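Local atomic coordinates of putative lipoprotein (Bacteroides fragilis, PDB entry 3QNK), a protein that probably binds glycans at the outer membrane as a surface lipoprotein of the SusD family, although its own ligand is unknown. Residues G314-F319 / Q420-P425; N62-S67 / T490-L495; N141-R146 / V506-L511. All coordinates share one frame; numbering follows the deposited sequence.

Contact 1: G314-F319 / Q420-P425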
loop_
_atom_site.group_PDB
_atom_site.type_symbol
_atom_site.label_atom_id
_atom_site.label_comp_id
_atom_site.label_asym_id
_atom_site.label_seq_id
_atom_site.Cartn_x
_atom_site.Cartn_y
_atom_site.Cartn_z
ATOM N N GLY B 314 3.327 -12.127 44.632
ATOM C CA GLY B 314 4.252 -13.262 44.623
ATOM C C GLY B 314 4.591 -13.964 43.331
ATOM O O GLY B 314 5.129 -15.081 43.365
ATOM N N ARG B 315 4.333 -13.297 42.195
ATOM C CA ARG B 315 4.580 -13.852 40.861
ATOM C C ARG B 315 6.049 -13.820 40.482
ATOM O O ARG B 315 6.843 -13.112 41.116
ATOM C CB ARG B 315 3.772 -13.068 39.817
ATOM C CG ARG B 315 2.259 -13.182 39.931
ATOM C CD ARG B 315 1.691 -14.594 39.871
ATOM N NE ARG B 315 0.247 -14.491 40.001
ATOM C CZ ARG B 315 -0.611 -14.763 39.028
ATOM N NH1 ARG B 315 -0.187 -15.301 37.891
ATOM N NH2 ARG B 315 -1.911 -14.553 39.204
ATOM N N GLU B 316 6.422 -14.604 39.455
ATOM C CA GLU B 316 7.801 -14.638 38.946
ATOM C C GLU B 316 8.127 -13.296 38.188
ATOM O O GLU B 316 7.188 -12.645 37.715
ATOM C CB GLU B 316 8.007 -15.865 38.053
ATOM C CG GLU B 316 7.139 -15.874 36.808
ATOM C CD GLU B 316 7.887 -15.841 35.486
ATOM O OE1 GLU B 316 8.931 -15.150 35.383
ATOM O OE2 GLU B 316 7.403 -16.502 34.538
ATOM N N PRO B 317 9.415 -12.844 38.087
ATOM C CA PRO B 317 9.703 -11.515 37.498
ATOM C C PRO B 317 9.052 -11.177 36.146
ATOM O O PRO B 317 8.690 -10.015 35.952
ATOM C CB PRO B 317 11.229 -11.526 37.367
ATOM C CG PRO B 317 11.689 -12.355 38.505
ATOM C CD PRO B 317 10.660 -13.452 38.624
ATOM N N ARG B 318 8.879 -12.160 35.224
ATOM C CA ARG B 318 8.322 -11.902 33.880
ATOM C C ARG B 318 6.882 -11.433 33.956
ATOM O O ARG B 318 6.417 -10.766 33.031
ATOM C CB ARG B 318 8.446 -13.117 32.956
ATOM C CG ARG B 318 9.889 -13.466 32.593
ATOM C CD ARG B 318 10.018 -14.754 31.807
ATOM N NE ARG B 318 9.556 -15.917 32.559
ATOM C CZ ARG B 318 9.674 -17.174 32.146
ATOM N NH1 ARG B 318 10.259 -17.449 30.996
ATOM N NH2 ARG B 318 9.214 -18.166 32.886
ATOM N N PHE B 319 6.183 -11.732 35.066
ATOM C CA PHE B 319 4.814 -11.280 35.246
ATOM C C PHE B 319 4.785 -9.745 35.336
ATOM O O PHE B 319 4.090 -9.111 34.548
ATOM C CB PHE B 319 4.161 -11.922 36.471
ATOM C CG PHE B 319 2.823 -11.314 36.805
ATOM C CD1 PHE B 319 1.676 -11.678 36.097
ATOM C CD2 PHE B 319 2.707 -10.343 37.799
ATOM C CE1 PHE B 319 0.445 -11.110 36.398
ATOM C CE2 PHE B 319 1.468 -9.765 38.090
ATOM C CZ PHE B 319 0.345 -10.166 37.397
ATOM N N GLN B 420 16.222 -20.368 34.997
ATOM C CA GLN B 420 17.287 -19.928 35.896
ATOM C C GLN B 420 17.467 -18.420 35.826
ATOM O O GLN B 420 17.693 -17.806 36.863
ATOM C CB GLN B 420 18.638 -20.619 35.593
ATOM C CG GLN B 420 18.791 -22.028 36.181
ATOM C CD GLN B 420 19.975 -22.805 35.589
ATOM O OE1 GLN B 420 19.851 -23.997 35.170
ATOM N NE2 GLN B 420 21.161 -22.151 35.574
ATOM N N ARG B 421 17.280 -17.811 34.626
ATOM C CA ARG B 421 17.567 -16.391 34.520
ATOM C C ARG B 421 16.496 -15.494 35.143
ATOM O O ARG B 421 16.761 -14.299 35.278
ATOM C CB ARG B 421 17.986 -15.937 33.103
ATOM C CG ARG B 421 16.906 -15.548 32.217
ATOM C CD ARG B 421 16.624 -14.072 32.061
ATOM N NE ARG B 421 15.900 -14.012 30.799
ATOM C CZ ARG B 421 16.398 -13.459 29.709
ATOM N NH1 ARG B 421 17.505 -12.727 29.775
ATOM N NH2 ARG B 421 15.765 -13.579 28.554
ATOM N N VAL B 422 15.359 -16.064 35.607
ATOM C CA VAL B 422 14.285 -15.323 36.294
ATOM C C VAL B 422 14.047 -15.898 37.715
ATOM O O VAL B 422 12.967 -15.710 38.306
ATOM C CB VAL B 422 12.982 -15.247 35.461
ATOM C CG1 VAL B 422 13.193 -14.366 34.231
ATOM C CG2 VAL B 422 12.458 -16.633 35.080
ATOM N N GLY B 423 15.044 -16.615 38.229
ATOM C CA GLY B 423 14.999 -17.223 39.556
ATOM C C GLY B 423 14.006 -18.350 39.761
ATOM O O GLY B 423 13.639 -18.655 40.904
ATOM N N LEU B 424 13.548 -18.968 38.665
ATOM C CA LEU B 424 12.586 -20.084 38.717
ATOM C C LEU B 424 13.315 -21.415 38.913
ATOM O O LEU B 424 14.348 -21.639 38.287
ATOM C CB LEU B 424 11.673 -20.141 37.469
ATOM C CG LEU B 424 10.506 -19.146 37.432
ATOM C CD1 LEU B 424 9.781 -19.217 36.114
ATOM C CD2 LEU B 424 9.509 -19.406 38.571
ATOM N N PRO B 425 12.816 -22.304 39.796
ATOM C CA PRO B 425 13.494 -23.590 39.992
ATOM C C PRO B 425 13.454 -24.461 38.721
ATOM O O PRO B 425 12.579 -24.316 37.885
ATOM C CB PRO B 425 12.720 -24.214 41.158
ATOM C CG PRO B 425 11.396 -23.615 41.099
ATOM C CD PRO B 425 11.595 -22.215 40.620
#

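Contact 2: N62-S67 / T490-L495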
loop_
_atom_site.group_PDB
_atom_site.type_symbol
_atom_site.label_atom_id
_atom_site.label_comp_id
_atom_site.label_asym_id
_atom_site.label_seq_id
_atom_site.Cartn_x
_atom_site.Cartn_y
_atom_site.Cartn_z
ATOM N N ASN B 62 -10.533 -14.078 14.441
ATOM C CA ASN B 62 -10.970 -14.520 15.754
ATOM C C ASN B 62 -12.357 -15.196 15.756
ATOM O O ASN B 62 -12.674 -15.908 16.697
ATOM C CB ASN B 62 -10.958 -13.337 16.700
ATOM C CG ASN B 62 -9.568 -12.901 17.092
ATOM O OD1 ASN B 62 -8.646 -13.692 17.172
ATOM N ND2 ASN B 62 -9.405 -11.640 17.416
ATOM N N TYR B 63 -13.147 -15.015 14.703
ATOM C CA TYR B 63 -14.489 -15.602 14.610
ATOM C C TYR B 63 -14.626 -16.445 13.319
ATOM O O TYR B 63 -15.734 -16.757 12.933
ATOM C CB TYR B 63 -15.567 -14.491 14.674
ATOM C CG TYR B 63 -15.268 -13.411 15.693
ATOM C CD1 TYR B 63 -15.493 -13.624 17.059
ATOM C CD2 TYR B 63 -14.639 -12.220 15.315
ATOM C CE1 TYR B 63 -15.169 -12.643 18.013
ATOM C CE2 TYR B 63 -14.273 -11.253 16.268
ATOM C CZ TYR B 63 -14.567 -11.460 17.605
ATOM O OH TYR B 63 -14.246 -10.487 18.501
ATOM N N ASP B 64 -13.504 -16.833 12.685
ATOM C CA ASP B 64 -13.427 -17.603 11.442
ATOM C C ASP B 64 -14.312 -16.910 10.376
ATOM O O ASP B 64 -15.185 -17.531 9.766
ATOM C CB ASP B 64 -13.800 -19.096 11.652
ATOM C CG ASP B 64 -13.662 -19.958 10.398
ATOM O OD1 ASP B 64 -12.714 -19.716 9.611
ATOM O OD2 ASP B 64 -14.517 -20.856 10.191
HETATM N N MSE B 65 -14.119 -15.590 10.208
HETATM C CA MSE B 65 -14.975 -14.838 9.292
HETATM C C MSE B 65 -14.211 -14.191 8.178
HETATM O O MSE B 65 -14.826 -13.515 7.353
HETATM C CB MSE B 65 -15.837 -13.843 10.047
HETATM C CG MSE B 65 -17.084 -14.535 10.549
HETATM SE SE MSE B 65 -18.291 -13.679 11.750
HETATM C CE MSE B 65 -17.387 -11.859 12.016
ATOM N N VAL B 66 -12.895 -14.508 8.066
ATOM C CA VAL B 66 -12.046 -14.084 6.945
ATOM C C VAL B 66 -12.473 -14.886 5.679
ATOM O O VAL B 66 -13.075 -15.969 5.799
ATOM C CB VAL B 66 -10.535 -14.281 7.238
ATOM C CG1 VAL B 66 -10.057 -13.319 8.323
ATOM C CG2 VAL B 66 -10.227 -15.726 7.591
ATOM N N SER B 67 -12.138 -14.370 4.482
ATOM C CA SER B 67 -12.423 -15.009 3.199
ATOM C C SER B 67 -11.355 -14.558 2.236
ATOM O O SER B 67 -10.533 -13.742 2.624
ATOM C CB SER B 67 -13.825 -14.634 2.711
ATOM O OG SER B 67 -14.030 -13.263 2.380
ATOM N N THR B 490 -13.898 -18.475 17.951
ATOM C CA THR B 490 -14.109 -19.817 17.450
ATOM C C THR B 490 -12.931 -20.183 16.581
ATOM O O THR B 490 -12.067 -19.346 16.335
ATOM C CB THR B 490 -15.469 -20.021 16.772
ATOM O OG1 THR B 490 -15.717 -21.442 16.716
ATOM C CG2 THR B 490 -15.566 -19.350 15.383
ATOM N N TRP B 491 -12.905 -21.456 16.124
ATOM C CA TRP B 491 -11.831 -22.013 15.311
ATOM C C TRP B 491 -12.353 -22.861 14.146
ATOM O O TRP B 491 -13.453 -23.430 14.198
ATOM C CB TRP B 491 -10.926 -22.882 16.213
ATOM C CG TRP B 491 -9.751 -23.448 15.471
ATOM C CD1 TRP B 491 -9.669 -24.674 14.872
ATOM C CD2 TRP B 491 -8.573 -22.727 15.075
ATOM N NE1 TRP B 491 -8.516 -24.768 14.142
ATOM C CE2 TRP B 491 -7.823 -23.582 14.243
ATOM C CE3 TRP B 491 -8.089 -21.426 15.328
ATOM C CZ2 TRP B 491 -6.605 -23.187 13.675
ATOM C CZ3 TRP B 491 -6.851 -21.059 14.821
ATOM C CH2 TRP B 491 -6.119 -21.940 14.014
ATOM N N ASN B 492 -11.551 -22.929 13.093
ATOM C CA ASN B 492 -11.658 -23.814 11.936
ATOM C C ASN B 492 -10.234 -24.103 11.458
ATOM O O ASN B 492 -9.425 -23.180 11.385
ATOM C CB ASN B 492 -12.517 -23.264 10.830
ATOM C CG ASN B 492 -12.723 -24.282 9.745
ATOM O OD1 ASN B 492 -11.861 -24.488 8.894
ATOM N ND2 ASN B 492 -13.824 -25.020 9.809
ATOM N N ASP B 493 -9.934 -25.369 11.136
ATOM C CA ASP B 493 -8.587 -25.768 10.747
ATOM C C ASP B 493 -8.037 -25.017 9.518
ATOM O O ASP B 493 -6.817 -24.931 9.395
ATOM C CB ASP B 493 -8.523 -27.273 10.561
ATOM C CG ASP B 493 -8.577 -28.063 11.871
ATOM O OD1 ASP B 493 -8.339 -27.457 12.960
ATOM O OD2 ASP B 493 -8.758 -29.294 11.808
ATOM N N ARG B 494 -8.893 -24.368 8.692
ATOM C CA ARG B 494 -8.423 -23.584 7.541
ATOM C C ARG B 494 -7.592 -22.390 7.999
ATOM O O ARG B 494 -6.774 -21.894 7.218
ATOM C CB ARG B 494 -9.601 -23.101 6.656
ATOM C CG ARG B 494 -10.487 -22.042 7.310
ATOM C CD ARG B 494 -11.601 -21.609 6.423
ATOM N NE ARG B 494 -12.314 -20.511 7.051
ATOM C CZ ARG B 494 -13.127 -19.675 6.418
ATOM N NH1 ARG B 494 -13.313 -19.780 5.107
ATOM N NH2 ARG B 494 -13.738 -18.709 7.084
ATOM N N LEU B 495 -7.807 -21.929 9.259
ATOM C CA LEU B 495 -7.112 -20.804 9.901
ATOM C C LEU B 495 -5.644 -21.121 10.212
ATOM O O LEU B 495 -4.915 -20.248 10.709
ATOM C CB LEU B 495 -7.840 -20.362 11.171
ATOM C CG LEU B 495 -9.281 -19.827 11.033
ATOM C CD1 LEU B 495 -9.854 -19.557 12.392
ATOM C CD2 LEU B 495 -9.358 -18.533 10.176
#

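Contact 3: N141-R146 / V506-L511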
loop_
_atom_site.group_PDB
_atom_site.type_symbol
_atom_site.label_atom_id
_atom_site.label_comp_id
_atom_site.label_asym_id
_atom_site.label_seq_id
_atom_site.Cartn_x
_atom_site.Cartn_y
_atom_site.Cartn_z
ATOM N N ASN B 141 7.351 -15.080 -18.250
ATOM C CA ASN B 141 5.980 -15.545 -18.146
ATOM C C ASN B 141 5.555 -15.275 -16.722
ATOM O O ASN B 141 6.233 -15.710 -15.787
ATOM C CB ASN B 141 5.872 -17.010 -18.512
ATOM C CG ASN B 141 4.607 -17.660 -18.048
ATOM O OD1 ASN B 141 3.504 -17.107 -18.178
ATOM N ND2 ASN B 141 4.762 -18.840 -17.457
ATOM N N TRP B 142 4.474 -14.537 -16.543
ATOM C CA TRP B 142 4.075 -14.162 -15.197
ATOM C C TRP B 142 3.085 -15.116 -14.565
ATOM O O TRP B 142 2.822 -14.984 -13.370
ATOM C CB TRP B 142 3.529 -12.751 -15.201
ATOM C CG TRP B 142 4.596 -11.723 -15.454
ATOM C CD1 TRP B 142 5.250 -11.483 -16.633
ATOM C CD2 TRP B 142 5.100 -10.766 -14.509
ATOM N NE1 TRP B 142 6.153 -10.457 -16.472
ATOM C CE2 TRP B 142 6.062 -9.979 -15.186
ATOM C CE3 TRP B 142 4.795 -10.468 -13.161
ATOM C CZ2 TRP B 142 6.716 -8.908 -14.565
ATOM C CZ3 TRP B 142 5.518 -9.478 -12.513
ATOM C CH2 TRP B 142 6.463 -8.708 -13.207
ATOM N N GLU B 143 2.576 -16.103 -15.318
ATOM C CA GLU B 143 1.698 -17.088 -14.715
ATOM C C GLU B 143 2.611 -18.136 -14.070
ATOM O O GLU B 143 3.035 -19.114 -14.690
ATOM C CB GLU B 143 0.666 -17.655 -15.702
ATOM C CG GLU B 143 -0.399 -16.639 -16.112
ATOM C CD GLU B 143 -1.863 -17.012 -15.939
ATOM O OE1 GLU B 143 -2.184 -18.223 -15.989
ATOM O OE2 GLU B 143 -2.700 -16.085 -15.820
ATOM N N ILE B 144 3.011 -17.829 -12.844
ATOM C CA ILE B 144 3.892 -18.651 -12.045
ATOM C C ILE B 144 3.098 -19.208 -10.867
ATOM O O ILE B 144 2.525 -18.429 -10.098
ATOM C CB ILE B 144 5.149 -17.875 -11.570
ATOM C CG1 ILE B 144 5.875 -17.206 -12.732
ATOM C CG2 ILE B 144 6.091 -18.788 -10.787
ATOM C CD1 ILE B 144 6.569 -15.964 -12.370
ATOM N N PRO B 145 3.046 -20.559 -10.711
ATOM C CA PRO B 145 2.313 -21.124 -9.576
ATOM C C PRO B 145 3.082 -20.976 -8.279
ATOM O O PRO B 145 4.285 -20.734 -8.274
ATOM C CB PRO B 145 2.189 -22.602 -9.959
ATOM C CG PRO B 145 3.352 -22.880 -10.805
ATOM C CD PRO B 145 3.650 -21.623 -11.548
ATOM N N ARG B 146 2.387 -21.171 -7.178
ATOM C CA ARG B 146 3.002 -21.198 -5.862
ATOM C C ARG B 146 3.862 -22.453 -5.749
ATOM O O ARG B 146 3.499 -23.496 -6.271
ATOM C CB ARG B 146 1.924 -21.210 -4.778
ATOM C CG ARG B 146 1.081 -19.959 -4.706
ATOM C CD ARG B 146 -0.156 -20.189 -3.883
ATOM N NE ARG B 146 0.168 -20.460 -2.482
ATOM C CZ ARG B 146 -0.681 -20.969 -1.599
ATOM N NH1 ARG B 146 -1.922 -21.251 -1.953
ATOM N NH2 ARG B 146 -0.295 -21.190 -0.350
ATOM N N VAL B 506 -7.690 -14.710 -8.945
ATOM C CA VAL B 506 -8.494 -14.587 -10.167
ATOM C C VAL B 506 -7.631 -14.096 -11.341
ATOM O O VAL B 506 -7.973 -14.373 -12.490
ATOM C CB VAL B 506 -9.806 -13.742 -10.024
ATOM C CG1 VAL B 506 -10.666 -14.266 -8.899
ATOM C CG2 VAL B 506 -9.519 -12.265 -9.829
ATOM N N ARG B 507 -6.541 -13.392 -11.036
ATOM C CA ARG B 507 -5.534 -12.834 -11.952
ATOM C C ARG B 507 -4.763 -13.928 -12.714
ATOM O O ARG B 507 -4.388 -13.719 -13.868
ATOM C CB ARG B 507 -4.531 -12.021 -11.106
ATOM C CG ARG B 507 -3.788 -10.941 -11.816
ATOM C CD ARG B 507 -3.484 -9.797 -10.872
ATOM N NE ARG B 507 -2.231 -9.984 -10.133
ATOM C CZ ARG B 507 -1.478 -8.984 -9.678
ATOM N NH1 ARG B 507 -1.826 -7.721 -9.908
ATOM N NH2 ARG B 507 -0.355 -9.238 -9.015
ATOM N N SER B 508 -4.515 -15.073 -12.044
ATOM C CA SER B 508 -3.717 -16.185 -12.543
ATOM C C SER B 508 -4.457 -17.522 -12.514
ATOM O O SER B 508 -5.050 -17.895 -11.495
ATOM C CB SER B 508 -2.447 -16.291 -11.707
ATOM O OG SER B 508 -1.405 -17.006 -12.347
ATOM N N SER B 509 -4.371 -18.275 -13.628
ATOM C CA SER B 509 -5.000 -19.602 -13.703
ATOM C C SER B 509 -4.272 -20.594 -12.816
ATOM O O SER B 509 -4.919 -21.421 -12.161
ATOM C CB SER B 509 -5.002 -20.136 -15.130
ATOM O OG SER B 509 -5.108 -19.104 -16.098
ATOM N N VAL B 510 -2.925 -20.468 -12.758
ATOM C CA VAL B 510 -2.019 -21.366 -12.050
ATOM C C VAL B 510 -1.957 -21.090 -10.537
ATOM O O VAL B 510 -1.554 -21.974 -9.772
ATOM C CB VAL B 510 -0.614 -21.353 -12.690
ATOM C CG1 VAL B 510 -0.697 -21.702 -14.162
ATOM C CG2 VAL B 510 0.077 -20.012 -12.509
ATOM N N LEU B 511 -2.354 -19.892 -10.113
ATOM C CA LEU B 511 -2.334 -19.526 -8.702
ATOM C C LEU B 511 -3.547 -20.131 -7.991
ATOM O O LEU B 511 -4.701 -19.848 -8.343
ATOM C CB LEU B 511 -2.276 -18.003 -8.540
ATOM C CG LEU B 511 -1.672 -17.495 -7.248
ATOM C CD1 LEU B 511 -0.230 -17.856 -7.143
ATOM C CD2 LEU B 511 -1.841 -16.006 -7.134
#

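Contact 1: G314-F319 / Q420-P425
V422 packs its isopropyl group against the paired side chains of E316 and R318, beside the P317 ring, and the rest of the contact is arranged around it. The backbones come nearest at P317 and V422, whose CA atoms are 6.1 Å apart, and there the P317 ring turns its CD and CG edge to the V422 carbonyl. The two methyls of V422 do different work. CG1 meets the aliphatic start of the R318 chain, 3.8 Å from R318 CG, whereas CG2 sits over one face of the guanidinium, offset toward its rim and also 3.8 Å from E316 OE1. The V422 and R318 side chains cross at about a right angle. L424 comes in beside V422: its CD1 lies obliquely to the guanidinium, 3.4 Å from R318 NH2, and its CD2 is 3.9 Å from E316 CB.

The polar pair under these methyls is fixed by several bonds. With chi1 at 63°, E316 CG falls between its own N and carbonyl carbon, and a bend at chi2 brings the carboxylate back over the helix start. OE1 accepts R318 N at 3.0 Å, met from 54° above the carboxylate plane, and takes R318 NE on its syn lone pair; R318 NH2 reaches E316 OE2, also at 3.0 Å. R318 therefore grips E316 side-on with two nitrogens. E446 forms a salt bridge with its NH1 and E442 with its NH2, both from helix 432-446, so three carboxylates pair with this guanidinium and probably offset its charge.

Two helix ends meet here: E316 is the N-cap of helix 317-322, and G423, with positive phi, is the C-prime residue of the Schellman motif that closes helix 408-420.

Contact 2: N62-S67 / T490-L495
D64 and R494 form the salt bridge of this contact. R494 approaches side-on with two nitrogens, both directed at one oxygen: NE lies 2.7 Å and NH2 2.9 Å from D64 OD1. That oxygen is close to the guanidinium plane, yet the carboxylate stands 88° to it, so NE uses the syn lone pair while NH2 arrives from well above the carboxylate plane. The two side chains reach each other from opposite directions: D64 holds CG opposite its own N (chi1 -177°), and the R494 chain runs extended from CG to NE. A weak bond from R494 NH2 to D64 O, 3.3 Å, adds a backbone acceptor, and R494 NH1 is taken by G516 O, near the C-terminal end of the chain.

One backbone-to-backbone bond also crosses: T490 N donates to N62 O at 3.1 Å, with an N-H...O angle of 160°, fixing the end of the contact away from R494. Within 490-495, N492 OD1 accepts R494 N in an Asx turn that sets up the 3-10 segment carrying the arginine. The N492 amide lies nearly parallel to the D64 carboxylate, and N492 CB is 3.2 Å from D64 OD2.

Apolar contacts fill in around these bonds. V66 CG2 meets L495 CD2 at 3.9 Å, and L495 CD1 faces D64 CB. T490 CG2, for its part, packs on the Y63 carbonyl, 3.6 Å from Y63 O.

In the fold, 62-67 belongs to the loop joining helix 55-58 to helix 76-93, and 490-495 to the one between strand 480-488 and helix 502-507. Y63 OH bonds D487 on that strand, N62 OD1 accepts from Q467, and L495 O accepts from R458 of helix 453-460.

Contact 3: N141-R146 / V506-L511
The backbones come closest at E143 with S508 and at P145 with L511, CA atoms 5.9 and 5.0 Å apart, and between these points they run in the same general direction.

The E143 carboxylate makes the polar link. OE1 accepts twice from S509: OG meets it at 3.1 Å on the syn lone pair, and the backbone N at 3.2 Å from 43° above the carboxylate plane. One oxygen thereby grips both the hydroxyl and the amide of a single residue. OE2, meanwhile, lies 3.4 Å from S508 CA. The E143 chain reaches across because CG sits beside its N (chi1 -70°) and the chain then bends at chi2.

Next to this, V510 inserts its CG2 methyl against the main chain of 141-146. CG2 is 3.5 Å from both E143 C and P145 N, and 4.0 Å from P145 CD, so one methyl spans two successive peptide groups. P145 CB and V510 CB also approach, the two side chains slanting past each other.

Farther along, L511 CD1 touches R146 CG at 3.5 Å, the chains at about a right angle. R146 NH1 and NH2 bond K512 O and N514 OD1, in the residues after L511, while NE donates to G128 O, just past helix 101-126. I144 turns its side chain the other way, onto I130 and L136, while Y250 of the second subunit packs on E143 and R507.

N141 OD1 accepts E143 N in an Asx turn, and E143 is itself the centre of an inverse gamma turn. These turns shape a surface loop between helices 101-126 and 149-166, in the N-terminal family region of a SusD protein, against which the stretch leaving helix 502-507 is laid near the C terminus.

How the contacts relate
Followed from the N terminus, the chain first reaches 62-67, opening the long loop that contact 2 closes at 490-495, and then 141-146, opening the one that contact 3 closes at 506-511. Their segments alternate, so these two loops cross. Contact 1, 314-319 with 420-425, is nested inside both. Contacts 2 and 3 each tie the N-terminal family region to the last part of the chain; their nearest atoms are about 10 Å apart. Contact 1 joins two helix ends within the SusD family region, its centre about 35 Å from that of contact 2 and on the opposite side of the chain's centre from contact 3.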